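Local coordinates for melanin biosynthesis protein TyrA, putative (Shewanella oneidensis, PDB 2HAG), which probably acts as a haem b peroxidase of the dye-decolorizing (DyP) type, using peroxide to oxidise a second substrate, at residues H21-M26 against V105-D110; I66-W71 against E81-F86. One frame throughout, in Å; residues are numbered along the deposited sequence.

Both contacts belong to the N-terminal half of the chain. This half has the ferredoxin-like strand order 4-1-3-2, and it joins the second half of the protein in one antiparallel sheet. Contact 1 pairs neighbouring strands 21-29 and 103-109. Contact 2 sits where strand 61-67, the next neighbour of 103-109, runs out into a turn and meets the loop 81-86. Along the chain the order is 21-26, 66-71, 81-86, 105-110, so both segments of contact 2 fall between those of contact 1. The centres are about 21 Å apart and the nearest atoms about 7 Å, without touching. Contact 1 builds the sheet; contact 2 packs a loop at its margin.

Contact 1: residues H21-M26 against V105-D110; sequences HSVYLM and VHLRCD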
ATOM      1  N   HIS A  21      -7.492  -2.841   6.858  1.00 58.00           N
ATOM      2  CA  HIS A  21      -6.143  -2.445   6.510  1.00 57.36           C
ATOM      3  C   HIS A  21      -5.198  -2.682   7.655  1.00 54.87           C
ATOM      4  O   HIS A  21      -5.596  -2.604   8.801  1.00 58.04           O
ATOM      5  CB  HIS A  21      -6.115  -0.972   6.117  1.00 59.82           C
ATOM      6  CG  HIS A  21      -6.870  -0.665   4.857  1.00 60.14           C
ATOM      7  ND1 HIS A  21      -8.046   0.056   4.849  1.00 61.21           N
ATOM      8  CD2 HIS A  21      -6.608  -0.970   3.566  1.00 57.53           C
ATOM      9  CE1 HIS A  21      -8.476   0.184   3.608  1.00 61.68           C
ATOM     10  NE2 HIS A  21      -7.622  -0.429   2.810  1.00 60.95           N
ATOM     11  N   SER A  22      -3.940  -2.961   7.334  1.00 57.23           N
ATOM     12  CA  SER A  22      -2.915  -3.188   8.345  1.00 52.84           C
ATOM     13  C   SER A  22      -1.596  -2.582   7.932  1.00 52.20           C
ATOM     14  O   SER A  22      -1.311  -2.414   6.745  1.00 50.27           O
ATOM     15  CB  SER A  22      -2.696  -4.680   8.533  1.00 56.47           C
ATOM     16  OG  SER A  22      -2.094  -5.246   7.371  1.00 55.35           O
ATOM     17  N   VAL A  23      -0.777  -2.276   8.931  1.00 55.46           N
ATOM     18  CA  VAL A  23       0.602  -1.869   8.702  1.00 53.56           C
ATOM     19  C   VAL A  23       1.520  -2.698   9.578  1.00 55.62           C
ATOM     20  O   VAL A  23       1.272  -2.874  10.775  1.00 51.95           O
ATOM     21  CB  VAL A  23       0.817  -0.382   8.992  1.00 52.79           C
ATOM     22  CG1 VAL A  23       2.286  -0.069   9.066  1.00 54.24           C
ATOM     23  CG2 VAL A  23       0.175   0.465   7.905  1.00 56.52           C
ATOM     24  N   TYR A  24       2.581  -3.211   8.963  1.00 58.28           N
ATOM     25  CA  TYR A  24       3.507  -4.103   9.634  1.00 57.45           C
ATOM     26  C   TYR A  24       4.863  -3.473   9.572  1.00 61.57           C
ATOM     27  O   TYR A  24       5.357  -3.227   8.480  1.00 68.99           O
ATOM     28  CB  TYR A  24       3.545  -5.448   8.919  1.00 55.62           C
ATOM     29  CG  TYR A  24       2.179  -6.098   8.805  1.00 57.84           C
ATOM     30  CD1 TYR A  24       1.392  -6.309   9.928  1.00 58.82           C
ATOM     31  CD2 TYR A  24       1.669  -6.489   7.576  1.00 55.53           C
ATOM     32  CE1 TYR A  24       0.129  -6.897   9.825  1.00 58.52           C
ATOM     33  CE2 TYR A  24       0.415  -7.081   7.470  1.00 54.89           C
ATOM     34  CZ  TYR A  24      -0.346  -7.284   8.595  1.00 55.72           C
ATOM     35  OH  TYR A  24      -1.590  -7.863   8.494  1.00 54.47           O
ATOM     36  N   LEU A  25       5.457  -3.204  10.736  1.00 60.87           N
ATOM     37  CA  LEU A  25       6.750  -2.537  10.816  1.00 55.56           C
ATOM     38  C   LEU A  25       7.763  -3.349  11.595  1.00 59.10           C
ATOM     39  O   LEU A  25       7.502  -3.719  12.740  1.00 52.45           O
ATOM     40  CB  LEU A  25       6.591  -1.199  11.520  1.00 55.67           C
ATOM     41  CG  LEU A  25       5.545  -0.250  10.957  1.00 59.08           C
ATOM     42  CD1 LEU A  25       5.432   0.974  11.834  1.00 60.19           C
ATOM     43  CD2 LEU A  25       5.908   0.142   9.544  1.00 57.85           C
HETATM   44  N   MSE A  26       8.932  -3.583  10.986  1.00 68.58           N
HETATM   45  CA  MSE A  26      10.055  -4.272  11.649  1.00 72.56           C
HETATM   46  C   MSE A  26      11.189  -3.315  11.858  1.00 69.26           C
HETATM   47  O   MSE A  26      11.745  -2.786  10.900  1.00 67.13           O
HETATM   48  CB  MSE A  26      10.628  -5.405  10.810  1.00 82.64           C
HETATM   49  CG  MSE A  26       9.652  -6.085   9.917  1.00 91.41           C
HETATM   50 SE   MSE A  26       8.295  -7.004  10.911  0.70103.98          SE
HETATM   51  CE  MSE A  26       7.123  -7.471   9.307  1.00 95.00           C
ATOM     52  N   VAL A 105       5.964  -3.769  15.153  1.00 58.60           N
ATOM     53  CA  VAL A 105       4.811  -2.907  15.396  1.00 55.06           C
ATOM     54  C   VAL A 105       3.687  -3.281  14.434  1.00 55.11           C
ATOM     55  O   VAL A 105       3.847  -3.258  13.212  1.00 53.22           O
ATOM     56  CB  VAL A 105       5.176  -1.424  15.217  1.00 55.88           C
ATOM     57  CG1 VAL A 105       3.955  -0.556  15.308  1.00 54.21           C
ATOM     58  CG2 VAL A 105       6.199  -1.001  16.253  1.00 55.13           C
ATOM     59  N   HIS A 106       2.542  -3.616  15.008  1.00 59.22           N
ATOM     60  CA  HIS A 106       1.434  -4.201  14.274  1.00 59.71           C
ATOM     61  C   HIS A 106       0.251  -3.272  14.394  1.00 60.70           C
ATOM     62  O   HIS A 106      -0.281  -3.103  15.482  1.00 60.78           O
ATOM     63  CB  HIS A 106       1.092  -5.551  14.892  1.00 59.78           C
ATOM     64  CG  HIS A 106       0.026  -6.304  14.162  1.00 60.69           C
ATOM     65  ND1 HIS A 106      -1.315  -6.181  14.459  1.00 62.22           N
ATOM     66  CD2 HIS A 106       0.111  -7.226  13.176  1.00 61.80           C
ATOM     67  CE1 HIS A 106      -2.012  -6.980  13.670  1.00 59.45           C
ATOM     68  NE2 HIS A 106      -1.171  -7.622  12.881  1.00 60.15           N
ATOM     69  N   LEU A 107      -0.156  -2.672  13.281  1.00 61.29           N
ATOM     70  CA  LEU A 107      -1.202  -1.650  13.306  1.00 61.06           C
ATOM     71  C   LEU A 107      -2.386  -2.012  12.425  1.00 60.60           C
ATOM     72  O   LEU A 107      -2.225  -2.317  11.246  1.00 63.98           O
ATOM     73  CB  LEU A 107      -0.642  -0.313  12.834  1.00 58.21           C
ATOM     74  CG  LEU A 107       0.624   0.187  13.516  1.00 55.96           C
ATOM     75  CD1 LEU A 107       1.067   1.486  12.855  1.00 58.44           C
ATOM     76  CD2 LEU A 107       0.398   0.405  14.987  1.00 55.32           C
ATOM     77  N   ARG A 108      -3.580  -1.947  12.991  1.00 58.61           N
ATOM     78  CA  ARG A 108      -4.763  -2.297  12.241  1.00 59.17           C
ATOM     79  C   ARG A 108      -5.871  -1.252  12.358  1.00 60.73           C
ATOM     80  O   ARG A 108      -6.045  -0.625  13.404  1.00 63.62           O
ATOM     81  CB  ARG A 108      -5.227  -3.709  12.627  1.00 62.94           C
ATOM     82  CG  ARG A 108      -4.808  -4.710  11.553  1.00 66.07           C
ATOM     83  CD  ARG A 108      -4.922  -6.149  11.921  1.00 65.54           C
ATOM     84  NE  ARG A 108      -6.204  -6.511  12.491  1.00 66.93           N
ATOM     85  CZ  ARG A 108      -6.545  -7.759  12.797  1.00 70.13           C
ATOM     86  NH1 ARG A 108      -5.699  -8.755  12.556  1.00 70.39           N
ATOM     87  NH2 ARG A 108      -7.726  -8.016  13.342  1.00 70.31           N
ATOM     88  N   CYS A 109      -6.596  -1.043  11.260  1.00 59.78           N
ATOM     89  CA  CYS A 109      -7.630  -0.019  11.206  1.00 57.69           C
ATOM     90  C   CYS A 109      -8.508  -0.246   9.986  1.00 57.40           C
ATOM     91  O   CYS A 109      -8.094  -0.883   9.025  1.00 58.84           O
ATOM     92  CB  CYS A 109      -6.988   1.360  11.126  1.00 57.78           C
ATOM     93  SG  CYS A 109      -8.127   2.709  11.423  1.00 62.37           S
ATOM     94  N   ASP A 110      -9.728   0.266  10.016  1.00 56.15           N
ATOM     95  CA  ASP A 110     -10.591   0.123   8.862  1.00 56.77           C
ATOM     96  C   ASP A 110     -10.381   1.277   7.904  1.00 58.61           C
ATOM     97  O   ASP A 110     -10.937   1.302   6.813  1.00 59.77           O
ATOM     98  CB  ASP A 110     -12.040  -0.001   9.294  1.00 55.71           C
ATOM     99  CG  ASP A 110     -12.344  -1.374   9.868  1.00 59.75           C
ATOM    100  OD1 ASP A 110     -11.481  -2.277   9.695  1.00 54.94           O
ATOM    101  OD2 ASP A 110     -13.434  -1.553  10.477  1.00 58.49           O
TER
HETATM  102  O   HOH W   1      -2.781  -8.475  10.805  1.00 46.41           O
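Val23 and Leu107 form the middle hydrogen-bonded pair of an antiparallel strand ladder. His21 with Cys109 and Leu25 with Val105 form the pairs flanking it. Each pair exchanges two backbone bonds. Val23 N reaches Leu107 O at 2.7 Å. The bond from His21 N to Cys109 O is more bent, 135° at the hydrogen. Between these pairs lie two non-hydrogen-bonded ones, Ser22 with Arg108 and Tyr24 with His106.

On the face of Val23, Leu25, Val105 and Leu107 the packing is apolar. Val23 CB lies 4.1 Å from Leu107 CB. Leu25 and Val105 meet both through their CB atoms and through Leu25 CD1 against Val105 CG1. This is the helix-covered side of a ferredoxin-like sheet, the unit that DyP-type peroxidases use twice; here Leu107 packs on Leu115 and Ile122 of helix 112-126. At the end of the same face the His21 ring meets the His21 ring of the second subunit.

The other face is aromatic and polar. Tyr24 and His106 run side by side in the same direction, with Tyr24 CE1 3.4 Å from His106 CD2. Their planes are turned by 39°. With CG anti to the backbone N (chi1 -176°), the His106 ring runs alongside the Tyr24 ring; it also stacks on Phe63. Water 1 joins the two ring ends, 2.7 Å from Tyr24 OH and 2.8 Å from His106 NE2. Arg108 NH1 gives this water a weak bond, but also binds Gln244. A phenylalanine in place of Tyr24 would probably keep the ring contact but leave water 1 without its phenolic partner, and His106 NE2 less firmly bridged. Tyr24 lies about 9 Å, side chain to side chain, from haem-binding Phe258. Closer to the backbone, Arg108 CG rests 3.7 Å from Ser22 CB.

Contact 2: residues I66-W71 against E81-F86; sequences IGANYW and EMLKPF
Leu83 has CG anti to the backbone N, chi1 -171°, which carries its branched end to Ala68 and Trp71. Of its two methyls, CD1 turns to Ala68 and CD2 to Trp71. The CB of Trp71 already points at the loop, and CG anti to the backbone N (chi1 177°) sets the indole so that CG also lies beside Leu83 CD2. The contact joins a type I beta turn, Gly67 to Tyr70, to the irregular loop 81-86. The turn follows strand 61-67 of the ferredoxin-like half, with helix 71-74 next along the chain. It is closed by Tyr70 N, which bonds Gly67 O at 3.0 Å. Trp71 N gives the same oxygen a weak bond.

The apolar core is small. Leu83 CD1 lies 3.9 Å from Ala68 CB. Leu83 CD2 lies 3.8 Å from Trp71 CB, with Trp71 CG only slightly farther. Leu83 approaches the indole obliquely. It also touches Ser298 and Phe300 of strand 291-301 and Tyr180 of strand 179-188, so it packs against the turn and the sheet at once. Trp71 NE1, in the five-membered ring of the indole, bonds Ser78 O.

Ala68 touches the loop backbone as well. Its CB points at the loop and comes 3.5 Å from Lys84 O. That carbonyl takes a hydrogen bond from Ser298 OG, and the backbone of Ala68 is also bonded to Ser298, so one serine ties both segments to strand 291-301. The contact lies away from the haem-binding residues.

At the exposed end, Asn69 and Pro85 cross at about a right angle. The amide meets the proline ring through its oxygen, Asn69 OD1 lying 3.6 Å from Pro85 CG.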
ATOM      1  N   ILE A  66       8.289  -7.763  20.826  1.00 63.03           N
ATOM      2  CA  ILE A  66       9.733  -7.740  20.969  1.00 61.05           C
ATOM      3  C   ILE A  66      10.391  -9.006  20.423  1.00 59.63           C
ATOM      4  O   ILE A  66       9.957 -10.111  20.732  1.00 62.24           O
ATOM      5  CB  ILE A  66      10.061  -7.530  22.439  1.00 59.14           C
ATOM      6  CG1 ILE A  66       9.710  -6.091  22.783  1.00 62.67           C
ATOM      7  CG2 ILE A  66      11.519  -7.798  22.727  1.00 57.16           C
ATOM      8  CD1 ILE A  66       8.899  -5.975  23.998  1.00 66.24           C
ATOM      9  N   GLY A  67      11.425  -8.828  19.600  1.00 55.53           N
ATOM     10  CA  GLY A  67      12.119  -9.943  18.967  1.00 54.37           C
ATOM     11  C   GLY A  67      12.754 -10.867  19.990  1.00 56.20           C
ATOM     12  O   GLY A  67      13.322 -10.412  20.981  1.00 53.83           O
ATOM     13  N   ALA A  68      12.658 -12.171  19.744  1.00 55.96           N
ATOM     14  CA  ALA A  68      13.124 -13.180  20.691  1.00 54.62           C
ATOM     15  C   ALA A  68      14.621 -13.075  20.925  1.00 55.12           C
ATOM     16  O   ALA A  68      15.113 -13.304  22.036  1.00 53.02           O
ATOM     17  CB  ALA A  68      12.775 -14.564  20.181  1.00 55.57           C
ATOM     18  N   ASN A  69      15.336 -12.718  19.863  1.00 57.54           N
ATOM     19  CA  ASN A  69      16.783 -12.579  19.917  1.00 57.35           C
ATOM     20  C   ASN A  69      17.226 -11.244  20.480  1.00 57.58           C
ATOM     21  O   ASN A  69      18.411 -11.010  20.642  1.00 60.49           O
ATOM     22  CB  ASN A  69      17.374 -12.750  18.521  1.00 57.91           C
ATOM     23  CG  ASN A  69      17.577 -14.193  18.155  1.00 59.05           C
ATOM     24  OD1 ASN A  69      17.453 -15.082  18.993  1.00 61.96           O
ATOM     25  ND2 ASN A  69      17.911 -14.439  16.902  1.00 61.36           N
ATOM     26  N   TYR A  70      16.280 -10.356  20.754  1.00 61.01           N
ATOM     27  CA  TYR A  70      16.613  -9.036  21.282  1.00 61.12           C
ATOM     28  C   TYR A  70      16.168  -8.896  22.730  1.00 59.03           C
ATOM     29  O   TYR A  70      16.652  -8.036  23.467  1.00 56.30           O
ATOM     30  CB  TYR A  70      15.960  -7.945  20.428  1.00 61.64           C
ATOM     31  CG  TYR A  70      16.366  -6.556  20.840  1.00 60.86           C
ATOM     32  CD1 TYR A  70      17.702  -6.196  20.879  1.00 61.35           C
ATOM     33  CD2 TYR A  70      15.421  -5.609  21.197  1.00 61.79           C
ATOM     34  CE1 TYR A  70      18.092  -4.928  21.265  1.00 62.73           C
ATOM     35  CE2 TYR A  70      15.801  -4.326  21.580  1.00 62.40           C
ATOM     36  CZ  TYR A  70      17.139  -3.994  21.614  1.00 62.45           C
ATOM     37  OH  TYR A  70      17.543  -2.733  21.997  1.00 61.72           O
ATOM     38  N   TRP A  71      15.257  -9.769  23.133  1.00 58.90           N
ATOM     39  CA  TRP A  71      14.586  -9.629  24.400  1.00 56.79           C
ATOM     40  C   TRP A  71      15.571  -9.513  25.541  1.00 57.73           C
ATOM     41  O   TRP A  71      15.430  -8.660  26.408  1.00 62.01           O
ATOM     42  CB  TRP A  71      13.677 -10.822  24.653  1.00 57.31           C
ATOM     43  CG  TRP A  71      13.023 -10.726  25.988  1.00 58.58           C
ATOM     44  CD1 TRP A  71      13.572 -11.051  27.202  1.00 57.55           C
ATOM     45  CD2 TRP A  71      11.707 -10.239  26.261  1.00 57.18           C
ATOM     46  NE1 TRP A  71      12.672 -10.807  28.202  1.00 57.11           N
ATOM     47  CE2 TRP A  71      11.518 -10.310  27.652  1.00 57.28           C
ATOM     48  CE3 TRP A  71      10.664  -9.755  25.460  1.00 58.03           C
ATOM     49  CZ2 TRP A  71      10.334  -9.912  28.261  1.00 58.09           C
ATOM     50  CZ3 TRP A  71       9.487  -9.366  26.064  1.00 57.24           C
ATOM     51  CH2 TRP A  71       9.328  -9.446  27.450  1.00 58.12           C
ATOM     52  N   GLU A  81       8.590 -17.571  29.851  1.00 66.80           N
ATOM     53  CA  GLU A  81       9.121 -18.912  30.038  1.00 68.96           C
ATOM     54  C   GLU A  81       9.650 -19.526  28.750  1.00 69.60           C
ATOM     55  O   GLU A  81      10.801 -19.949  28.687  1.00 71.68           O
ATOM     56  CB  GLU A  81       8.062 -19.832  30.645  1.00 71.74           C
ATOM     57  CG  GLU A  81       8.581 -21.239  30.916  1.00 75.75           C
ATOM     58  CD  GLU A  81       7.776 -21.963  31.977  1.00 80.47           C
ATOM     59  OE1 GLU A  81       6.702 -21.448  32.362  1.00 82.93           O
ATOM     60  OE2 GLU A  81       8.220 -23.042  32.431  1.00 81.89           O
HETATM   61  N   MSE A  82       8.823 -19.566  27.716  1.00 69.46           N
HETATM   62  CA  MSE A  82       9.148 -20.370  26.548  1.00 72.45           C
HETATM   63  C   MSE A  82       9.641 -19.596  25.352  1.00 65.56           C
HETATM   64  O   MSE A  82       9.651 -20.137  24.256  1.00 62.57           O
HETATM   65  CB  MSE A  82       7.923 -21.142  26.101  1.00 75.92           C
HETATM   66  CG  MSE A  82       7.248 -21.907  27.198  1.00 79.34           C
HETATM   67 SE   MSE A  82       5.799 -22.929  26.414  0.70 84.22          SE
HETATM   68  CE  MSE A  82       6.902 -24.468  25.634  1.00 84.21           C
ATOM     69  N   LEU A  83      10.050 -18.349  25.538  1.00 61.32           N
ATOM     70  CA  LEU A  83      10.475 -17.546  24.402  1.00 59.86           C
ATOM     71  C   LEU A  83      11.717 -18.146  23.735  1.00 59.06           C
ATOM     72  O   LEU A  83      12.697 -18.456  24.402  1.00 57.05           O
ATOM     73  CB  LEU A  83      10.724 -16.099  24.823  1.00 58.63           C
ATOM     74  CG  LEU A  83      10.969 -15.138  23.657  1.00 56.05           C
ATOM     75  CD1 LEU A  83       9.788 -15.120  22.691  1.00 54.59           C
ATOM     76  CD2 LEU A  83      11.244 -13.746  24.179  1.00 56.43           C
ATOM     77  N   LYS A  84      11.642 -18.323  22.416  1.00 58.83           N
ATOM     78  CA  LYS A  84      12.673 -18.999  21.626  1.00 59.14           C
ATOM     79  C   LYS A  84      12.664 -18.389  20.254  1.00 58.13           C
ATOM     80  O   LYS A  84      11.629 -17.881  19.797  1.00 60.03           O
ATOM     81  CB  LYS A  84      12.381 -20.497  21.422  1.00 58.87           C
ATOM     82  CG  LYS A  84      12.045 -21.285  22.664  1.00 61.43           C
ATOM     83  CD  LYS A  84      11.695 -22.737  22.350  1.00 63.81           C
ATOM     84  CE  LYS A  84      10.396 -22.870  21.574  1.00 67.55           C
ATOM     85  NZ  LYS A  84       9.529 -23.977  22.107  1.00 72.59           N
ATOM     86  N   PRO A  85      13.803 -18.465  19.565  1.00 54.87           N
ATOM     87  CA  PRO A  85      13.864 -18.011  18.180  1.00 58.45           C
ATOM     88  C   PRO A  85      12.805 -18.653  17.285  1.00 60.58           C
ATOM     89  O   PRO A  85      12.074 -19.547  17.715  1.00 65.51           O
ATOM     90  CB  PRO A  85      15.266 -18.434  17.741  1.00 55.16           C
ATOM     91  CG  PRO A  85      16.052 -18.450  18.996  1.00 52.16           C
ATOM     92  CD  PRO A  85      15.105 -18.936  20.048  1.00 51.07           C
ATOM     93  N   PHE A  86      12.716 -18.173  16.051  1.00 61.54           N
ATOM     94  CA  PHE A  86      11.824 -18.762  15.068  1.00 61.72           C
ATOM     95  C   PHE A  86      12.357 -20.140  14.731  1.00 60.64           C
ATOM     96  O   PHE A  86      13.551 -20.301  14.519  1.00 63.23           O
ATOM     97  CB  PHE A  86      11.755 -17.905  13.796  1.00 63.18           C
ATOM     98  CG  PHE A  86      10.808 -18.443  12.759  1.00 63.23           C
ATOM     99  CD1 PHE A  86       9.446 -18.205  12.857  1.00 64.21           C
ATOM    100  CD2 PHE A  86      11.275 -19.204  11.700  1.00 63.03           C
ATOM    101  CE1 PHE A  86       8.565 -18.709  11.912  1.00 63.93           C
ATOM    102  CE2 PHE A  86      10.399 -19.709  10.753  1.00 64.78           C
ATOM    103  CZ  PHE A  86       9.041 -19.455  10.858  1.00 64.70           C
TER